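Thiol transferase (Phanerochaete chrysosporium, PDB 4F0B) is a Ure2p-type glutathione transferase that binds oxidized glutathione disulfide and, by its name and family, probably catalyses glutathione-dependent thiol transfer. Local coordinates at residues P15-W20 / F184-I189; I24-L29 / L89-H94. All coordinates share one frame; numbering follows the deposited sequence.

Interactions 1 and 2 show how a glutathione transferase subunit is held together both between and within its two domains. Interaction 1 joins the loop that follows strand 9-13 to the C-terminal part of helix 178-187, and so ties the thioredoxin-like part to the helical part beside bound glutathione disulfide. Interaction 2 pairs helix 20-33 with helix 84-95, both in the thioredoxin-like part. Along the chain it is nested inside the long loop that interaction 1 closes. Their centres are about 16 Å apart, yet their segments meet where Phe184 CD2 packs on Ile24 CD1 at 3.9 Å, through residues that take no part in either contact itself.

Interaction 1: residues P15-W20 / F184-I189; sequences PTPNGW and FGWARI. With GDS (oxidized glutathione disulfide), chain C.
Pro17 sets its CB-CG edge down on one face of the indole of Trp186, its ring steeply inclined to it, and together they carry a contact that reaches directly into the glutathione site. Pro17 CG sits 3.5 Å from the centroid of the six-membered ring of Trp186, only 5° off the ring normal, a CH-pi contact over the face. At the indole edge, Trp186 NE1 donates to Asn18 OD1 (3.0 Å) from above the carbonyl plane, with amide and ring planes 69° apart. The other end of that amide faces the ligand: Asn18 ND2 donates to GDS OE5 at 2.9 Å. Trp186 thus holds the rotation of a side chain that grips the ligand, while its own CH2 lies 3.5 Å from GDS CB5. Replacing Trp186 with an alanine would probably strip Pro17 of its aromatic cover and set the Asn18 amide free to turn away from the glutathione carboxylate. Beside the disulfide, Thr16 OG1 lies 3.3 Å from GDS SG2 and also accepts from Gly19 N (2.9 Å) in an ST motif that shapes the loop. Farther from the ligand, Arg188 brings its guanidinium edge-on over the face of Trp20, the planes almost perpendicular, in a cation-pi contact with CZ 4.6 Å from the centroid of the six-membered ring. A bend at chi3 (-63°) helps bring NH1 over that ring, and NH2 is salt-bridged to Glu211. Close approach also depends on Gly185, where a CB would clash with Pro17 O. The loop between strand 9-13 and helix 20-33 is thereby fastened to helix 178-187, with helix 109-139 against Trp186 and helix 214-222 against Trp20.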
loop_
_atom_site.group_PDB
_atom_site.type_symbol
_atom_site.label_atom_id
_atom_site.label_comp_id
_atom_site.label_asym_id
_atom_site.label_seq_id
_atom_site.Cartn_x
_atom_site.Cartn_y
_atom_site.Cartn_z
ATOM N N PRO A 15 -7.851 -14.249 12.308
ATOM C CA PRO A 15 -7.672 -13.279 13.406
ATOM C C PRO A 15 -6.253 -12.752 13.455
ATOM O O PRO A 15 -5.415 -13.300 14.170
ATOM C CB PRO A 15 -8.017 -14.083 14.668
ATOM C CG PRO A 15 -7.677 -15.536 14.271
ATOM C CD PRO A 15 -8.062 -15.630 12.792
ATOM N N THR A 16 -6.026 -11.692 12.704
ATOM C CA THR A 16 -4.671 -11.165 12.453
ATOM C C THR A 16 -4.794 -9.649 12.254
ATOM O O THR A 16 -5.899 -9.121 12.032
ATOM C CB THR A 16 -4.068 -11.717 11.130
ATOM O OG1 THR A 16 -4.948 -11.377 10.053
ATOM C CG2 THR A 16 -3.956 -13.234 11.115
ATOM N N PRO A 17 -3.674 -8.916 12.307
ATOM C CA PRO A 17 -3.724 -7.453 12.140
ATOM C C PRO A 17 -4.326 -6.983 10.823
ATOM O O PRO A 17 -4.872 -5.866 10.751
ATOM C CB PRO A 17 -2.228 -7.023 12.242
ATOM C CG PRO A 17 -1.449 -8.326 12.008
ATOM C CD PRO A 17 -2.306 -9.393 12.626
ATOM N N ASN A 18 -4.247 -7.812 9.770
ATOM C CA ASN A 18 -4.933 -7.511 8.536
ATOM C C ASN A 18 -6.382 -8.033 8.502
ATOM O O ASN A 18 -7.295 -7.330 8.034
ATOM C CB ASN A 18 -4.131 -8.081 7.348
ATOM C CG ASN A 18 -2.827 -7.322 7.145
ATOM O OD1 ASN A 18 -2.803 -6.088 7.258
ATOM N ND2 ASN A 18 -1.751 -8.048 6.886
ATOM N N GLY A 19 -6.582 -9.260 8.971
ATOM C CA GLY A 19 -7.919 -9.868 8.967
ATOM C C GLY A 19 -8.968 -9.108 9.751
ATOM O O GLY A 19 -10.151 -9.106 9.368
ATOM N N TRP A 20 -8.556 -8.433 10.829
ATOM C CA TRP A 20 -9.558 -7.787 11.679
ATOM C C TRP A 20 -10.173 -6.581 11.000
ATOM O O TRP A 20 -11.309 -6.224 11.308
ATOM C CB TRP A 20 -8.919 -7.276 12.975
ATOM C CG TRP A 20 -8.448 -8.371 13.891
ATOM C CD1 TRP A 20 -9.093 -9.539 14.188
ATOM C CD2 TRP A 20 -7.229 -8.376 14.656
ATOM N NE1 TRP A 20 -8.329 -10.292 15.074
ATOM C CE2 TRP A 20 -7.191 -9.580 15.377
ATOM C CE3 TRP A 20 -6.160 -7.465 14.787
ATOM C CZ2 TRP A 20 -6.112 -9.934 16.198
ATOM C CZ3 TRP A 20 -5.074 -7.813 15.609
ATOM C CH2 TRP A 20 -5.065 -9.034 16.307
ATOM N N PHE A 184 -4.910 0.632 13.047
ATOM C CA PHE A 184 -5.258 0.094 14.350
ATOM C C PHE A 184 -5.050 -1.420 14.451
ATOM O O PHE A 184 -4.611 -1.928 15.479
ATOM C CB PHE A 184 -6.699 0.479 14.715
ATOM C CG PHE A 184 -7.210 -0.229 15.931
ATOM C CD1 PHE A 184 -6.855 0.223 17.197
ATOM C CD2 PHE A 184 -8.056 -1.339 15.815
ATOM C CE1 PHE A 184 -7.313 -0.441 18.339
ATOM C CE2 PHE A 184 -8.507 -1.996 16.938
ATOM C CZ PHE A 184 -8.153 -1.560 18.186
ATOM N N GLY A 185 -5.345 -2.157 13.386
ATOM C CA GLY A 185 -5.156 -3.602 13.451
ATOM C C GLY A 185 -3.720 -4.007 13.788
ATOM O O GLY A 185 -3.514 -5.013 14.506
ATOM N N TRP A 186 -2.757 -3.239 13.248
ATOM C CA TRP A 186 -1.347 -3.427 13.574
ATOM C C TRP A 186 -0.939 -2.794 14.907
ATOM O O TRP A 186 -0.195 -3.390 15.695
ATOM C CB TRP A 186 -0.471 -2.907 12.428
ATOM C CG TRP A 186 -0.472 -3.832 11.251
ATOM C CD1 TRP A 186 -1.258 -3.744 10.127
ATOM C CD2 TRP A 186 0.342 -4.977 11.108
ATOM N NE1 TRP A 186 -0.983 -4.813 9.280
ATOM C CE2 TRP A 186 0.004 -5.583 9.862
ATOM C CE3 TRP A 186 1.330 -5.571 11.922
ATOM C CZ2 TRP A 186 0.648 -6.735 9.390
ATOM C CZ3 TRP A 186 1.965 -6.734 11.460
ATOM C CH2 TRP A 186 1.611 -7.301 10.193
ATOM N N ALA A 187 -1.408 -1.571 15.147
ATOM C CA ALA A 187 -0.969 -0.854 16.359
ATOM C C ALA A 187 -1.385 -1.586 17.630
ATOM O O ALA A 187 -0.623 -1.544 18.610
ATOM C CB ALA A 187 -1.501 0.572 16.340
ATOM N N ARG A 188 -2.555 -2.245 17.637
ATOM C CA ARG A 188 -2.996 -2.902 18.861
ATOM C C ARG A 188 -2.110 -4.091 19.251
ATOM O O ARG A 188 -2.155 -4.522 20.402
ATOM C CB ARG A 188 -4.472 -3.305 18.752
ATOM C CG ARG A 188 -4.724 -4.494 17.832
ATOM C CD ARG A 188 -6.221 -4.712 17.644
ATOM N NE ARG A 188 -6.895 -5.055 18.906
ATOM C CZ ARG A 188 -7.085 -6.306 19.327
ATOM N NH1 ARG A 188 -6.697 -7.341 18.575
ATOM N NH2 ARG A 188 -7.702 -6.545 20.484
ATOM N N ILE A 189 -1.309 -4.604 18.314
ATOM C CA ILE A 189 -0.346 -5.646 18.637
ATOM C C ILE A 189 1.098 -5.156 18.626
ATOM O O ILE A 189 2.002 -5.978 18.804
ATOM C CB ILE A 189 -0.491 -6.908 17.740
ATOM C CG1 ILE A 189 -0.094 -6.584 16.291
ATOM C CG2 ILE A 189 -1.926 -7.503 17.914
ATOM C CD1 ILE A 189 0.117 -7.830 15.369
HETATM N N1 GDS C . -1.085 -6.534 1.688
HETATM C CA1 GDS C . -2.069 -7.567 2.142
HETATM C C1 GDS C . -3.303 -6.826 2.724
HETATM O OE1 GDS C . -3.138 -5.686 3.211
HETATM O OE2 GDS C . -4.403 -7.407 2.654
HETATM C CB1 GDS C . -1.437 -8.418 3.255
HETATM C CG1 GDS C . -2.354 -9.576 3.689
HETATM C CD1 GDS C . -1.560 -10.556 4.543
HETATM O O1 GDS C . -0.387 -10.420 4.868
HETATM N N2 GDS C . -2.248 -11.694 4.889
HETATM C CA2 GDS C . -1.664 -12.755 5.721
HETATM C C2 GDS C . -1.854 -14.088 5.034
HETATM O O2 GDS C . -2.935 -14.388 4.464
HETATM C CB2 GDS C . -2.315 -12.859 7.098
HETATM S SG2 GDS C . -2.313 -11.339 8.051
HETATM N N3 GDS C . -0.790 -14.910 5.110
HETATM C CA3 GDS C . -0.870 -16.246 4.513
HETATM C C3 GDS C . 0.283 -16.555 3.631
HETATM O OE3 GDS C . 0.251 -17.664 3.061
HETATM O OE4 GDS C . 1.197 -15.698 3.488
HETATM N N4 GDS C . 1.708 -9.070 6.322
HETATM C CA4 GDS C . 2.470 -7.952 5.795
HETATM C C4 GDS C . 1.591 -6.738 5.344
HETATM O OE5 GDS C . 0.452 -6.581 5.829
HETATM O OE6 GDS C . 2.117 -5.987 4.504
HETATM C C5 GDS C . 2.233 -9.833 7.286
HETATM O O5 GDS C . 3.373 -9.619 7.762
HETATM C CA5 GDS C . 1.393 -10.999 7.774
HETATM N N5 GDS C . 2.266 -12.167 8.040
HETATM C CB5 GDS C . 0.658 -10.500 9.038
HETATM S SG5 GDS C . -0.567 -11.687 9.578
HETATM C CA6 GDS C . 3.961 -14.904 5.313
HETATM C C6 GDS C . 5.417 -14.449 5.536
HETATM O OE7 GDS C . 5.643 -13.225 5.660
HETATM O OE8 GDS C . 6.298 -15.345 5.519
HETATM N N6 GDS C . 3.972 -15.962 4.305
HETATM C CB6 GDS C . 3.344 -15.439 6.645
HETATM C CG6 GDS C . 3.122 -14.400 7.783
HETATM C CD6 GDS C . 2.121 -13.358 7.374
HETATM O O6 GDS C . 1.267 -13.492 6.512
#

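Interaction 2: residues I24-L29 / L89-H94; sequences ILLEEL and LYLAQH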
loop_
_atom_site.group_PDB
_atom_site.type_symbol
_atom_site.label_atom_id
_atom_site.label_comp_id
_atom_site.label_asym_id
_atom_site.label_seq_id
_atom_site.Cartn_x
_atom_site.Cartn_y
_atom_site.Cartn_z
ATOM N N ILE A 24 -13.998 -4.893 11.369
ATOM C CA ILE A 24 -14.216 -3.674 12.140
ATOM C C ILE A 24 -15.052 -2.667 11.337
ATOM O O ILE A 24 -16.068 -2.188 11.842
ATOM C CB ILE A 24 -12.895 -3.057 12.577
ATOM C CG1 ILE A 24 -12.223 -3.941 13.635
ATOM C CG2 ILE A 24 -13.142 -1.615 13.101
ATOM C CD1 ILE A 24 -10.751 -3.532 13.940
ATOM N N LEU A 25 -14.672 -2.392 10.091
ATOM C CA LEU A 25 -15.482 -1.481 9.310
ATOM C C LEU A 25 -16.913 -1.995 9.100
ATOM O O LEU A 25 -17.857 -1.224 9.232
ATOM C CB LEU A 25 -14.809 -1.181 7.978
ATOM C CG LEU A 25 -15.621 -0.219 7.096
ATOM C CD1 LEU A 25 -15.862 1.134 7.738
ATOM C CD2 LEU A 25 -14.894 -0.074 5.770
ATOM N N LEU A 26 -17.081 -3.287 8.785
ATOM C CA LEU A 26 -18.436 -3.831 8.615
ATOM C C LEU A 26 -19.273 -3.601 9.867
ATOM O O LEU A 26 -20.438 -3.218 9.779
ATOM C CB LEU A 26 -18.366 -5.320 8.269
ATOM C CG LEU A 26 -17.888 -5.575 6.830
ATOM C CD1 LEU A 26 -17.385 -6.999 6.670
ATOM C CD2 LEU A 26 -19.035 -5.301 5.857
ATOM N N GLU A 27 -18.700 -3.816 11.049
ATOM C CA GLU A 27 -19.468 -3.585 12.272
ATOM C C GLU A 27 -19.721 -2.093 12.536
ATOM O O GLU A 27 -20.791 -1.737 13.034
ATOM C CB GLU A 27 -18.777 -4.242 13.477
ATOM C CG GLU A 27 -18.805 -5.777 13.470
ATOM C CD GLU A 27 -20.220 -6.336 13.552
ATOM O OE1 GLU A 27 -21.119 -5.729 14.201
ATOM O OE2 GLU A 27 -20.476 -7.424 12.986
ATOM N N GLU A 28 -18.779 -1.225 12.187
ATOM C CA GLU A 28 -19.028 0.217 12.312
ATOM C C GLU A 28 -20.170 0.645 11.399
ATOM O O GLU A 28 -21.054 1.415 11.801
ATOM C CB GLU A 28 -17.776 1.037 11.995
ATOM C CG GLU A 28 -16.564 0.805 12.927
ATOM C CD GLU A 28 -16.667 1.519 14.275
ATOM O OE1 GLU A 28 -17.702 2.150 14.570
ATOM O OE2 GLU A 28 -15.690 1.413 15.031
ATOM N N LEU A 29 -20.181 0.093 10.177
ATOM C CA LEU A 29 -21.258 0.400 9.232
ATOM C C LEU A 29 -22.587 -0.135 9.739
ATOM O O LEU A 29 -23.607 0.562 9.693
ATOM C CB LEU A 29 -20.932 -0.202 7.863
ATOM C CG LEU A 29 -19.730 0.415 7.150
ATOM C CD1 LEU A 29 -19.353 -0.444 5.936
ATOM C CD2 LEU A 29 -20.035 1.854 6.708
ATOM N N LEU A 89 -11.746 0.801 1.343
ATOM C CA LEU A 89 -12.213 1.821 0.389
ATOM C C LEU A 89 -13.480 1.376 -0.361
ATOM O O LEU A 89 -14.401 2.162 -0.534
ATOM C CB LEU A 89 -11.094 2.165 -0.600
ATOM C CG LEU A 89 -9.980 2.992 0.068
ATOM C CD1 LEU A 89 -8.730 2.868 -0.770
ATOM C CD2 LEU A 89 -10.395 4.435 0.127
ATOM N N TYR A 90 -13.517 0.124 -0.810
ATOM C CA TYR A 90 -14.693 -0.390 -1.506
ATOM C C TYR A 90 -15.941 -0.364 -0.626
ATOM O O TYR A 90 -17.010 0.068 -1.043
ATOM C CB TYR A 90 -14.452 -1.843 -1.919
ATOM C CG TYR A 90 -15.622 -2.432 -2.671
ATOM C CD1 TYR A 90 -15.733 -2.272 -4.060
ATOM C CD2 TYR A 90 -16.645 -3.120 -2.004
ATOM C CE1 TYR A 90 -16.837 -2.795 -4.754
ATOM C CE2 TYR A 90 -17.742 -3.639 -2.689
ATOM C CZ TYR A 90 -17.839 -3.469 -4.063
ATOM O OH TYR A 90 -18.933 -3.999 -4.748
ATOM N N LEU A 91 -15.794 -0.869 0.597
ATOM C CA LEU A 91 -16.942 -0.930 1.491
ATOM C C LEU A 91 -17.408 0.470 1.840
ATOM O O LEU A 91 -18.629 0.726 1.910
ATOM C CB LEU A 91 -16.595 -1.718 2.757
ATOM C CG LEU A 91 -16.408 -3.231 2.576
ATOM C CD1 LEU A 91 -15.889 -3.849 3.863
ATOM C CD2 LEU A 91 -17.735 -3.892 2.176
ATOM N N ALA A 92 -16.470 1.380 2.054
ATOM C CA ALA A 92 -16.867 2.765 2.297
ATOM C C ALA A 92 -17.630 3.343 1.111
ATOM O O ALA A 92 -18.681 3.966 1.297
ATOM C CB ALA A 92 -15.653 3.624 2.644
ATOM N N GLN A 93 -17.132 3.133 -0.102
ATOM C CA GLN A 93 -17.770 3.733 -1.265
ATOM C C GLN A 93 -19.192 3.204 -1.453
ATOM O O GLN A 93 -20.092 3.945 -1.832
ATOM C CB GLN A 93 -16.924 3.492 -2.532
ATOM C CG GLN A 93 -17.629 3.963 -3.837
ATOM C CD GLN A 93 -16.763 3.791 -5.101
ATOM O OE1 GLN A 93 -15.768 3.076 -5.083
ATOM N NE2 GLN A 93 -17.133 4.472 -6.184
ATOM N N HIS A 94 -19.371 1.926 -1.152
ATOM C CA HIS A 94 -20.629 1.239 -1.400
ATOM C C HIS A 94 -21.650 1.325 -0.263
ATOM O O HIS A 94 -22.857 1.259 -0.513
ATOM C CB HIS A 94 -20.334 -0.197 -1.803
ATOM C CG HIS A 94 -19.824 -0.304 -3.200
ATOM N ND1 HIS A 94 -18.513 -0.020 -3.548
ATOM C CD2 HIS A 94 -20.477 -0.576 -4.354
ATOM C CE1 HIS A 94 -18.386 -0.138 -4.859
ATOM N NE2 HIS A 94 -19.556 -0.492 -5.368
#
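Helix segments 24-29 and 89-94 run side by side in the same direction, their axes 10.6 Å apart at closest approach and inclined by only 15°. Leu91 is the residue of 89-94 that reaches across most, and three leucines of 24-29 receive it. Leu25 CD2 rests on Leu91 CB at 3.8 Å, the two side chains lying alongside, each pointing back toward the other's helix. The first torsion of Leu25, with CG anti to the backbone N (chi1 180°), extends this methyl toward the base of Leu91. Leu26 meets the other end of the same side chain: its CG lies 4.0 Å from Leu91 CD1, with the two branches at about a right angle. One turn after Leu25, Leu29 CD1 makes a longer approach to Leu91 CB at 4.4 Å. The interface is therefore apolar and modest, 207 Å² in all, and relies on the fit of branched methyl groups. On the far helix, in the conformer given, His94 ND1 donates to Tyr90 O at 2.9 Å, alongside the regular bond from His94 N, and the imidazole lies over the Tyr90 ring. Tyr90 OH in turn bonds to His76 and to Lys110 of the second subunit, so the helix also takes part in the dimer contact. The near-parallel pair, each helix following a strand of the four-stranded mixed sheet, is the arrangement of the thioredoxin-like N-terminal domain of glutathione transferases, in which these two helices pack together on one face of the sheet.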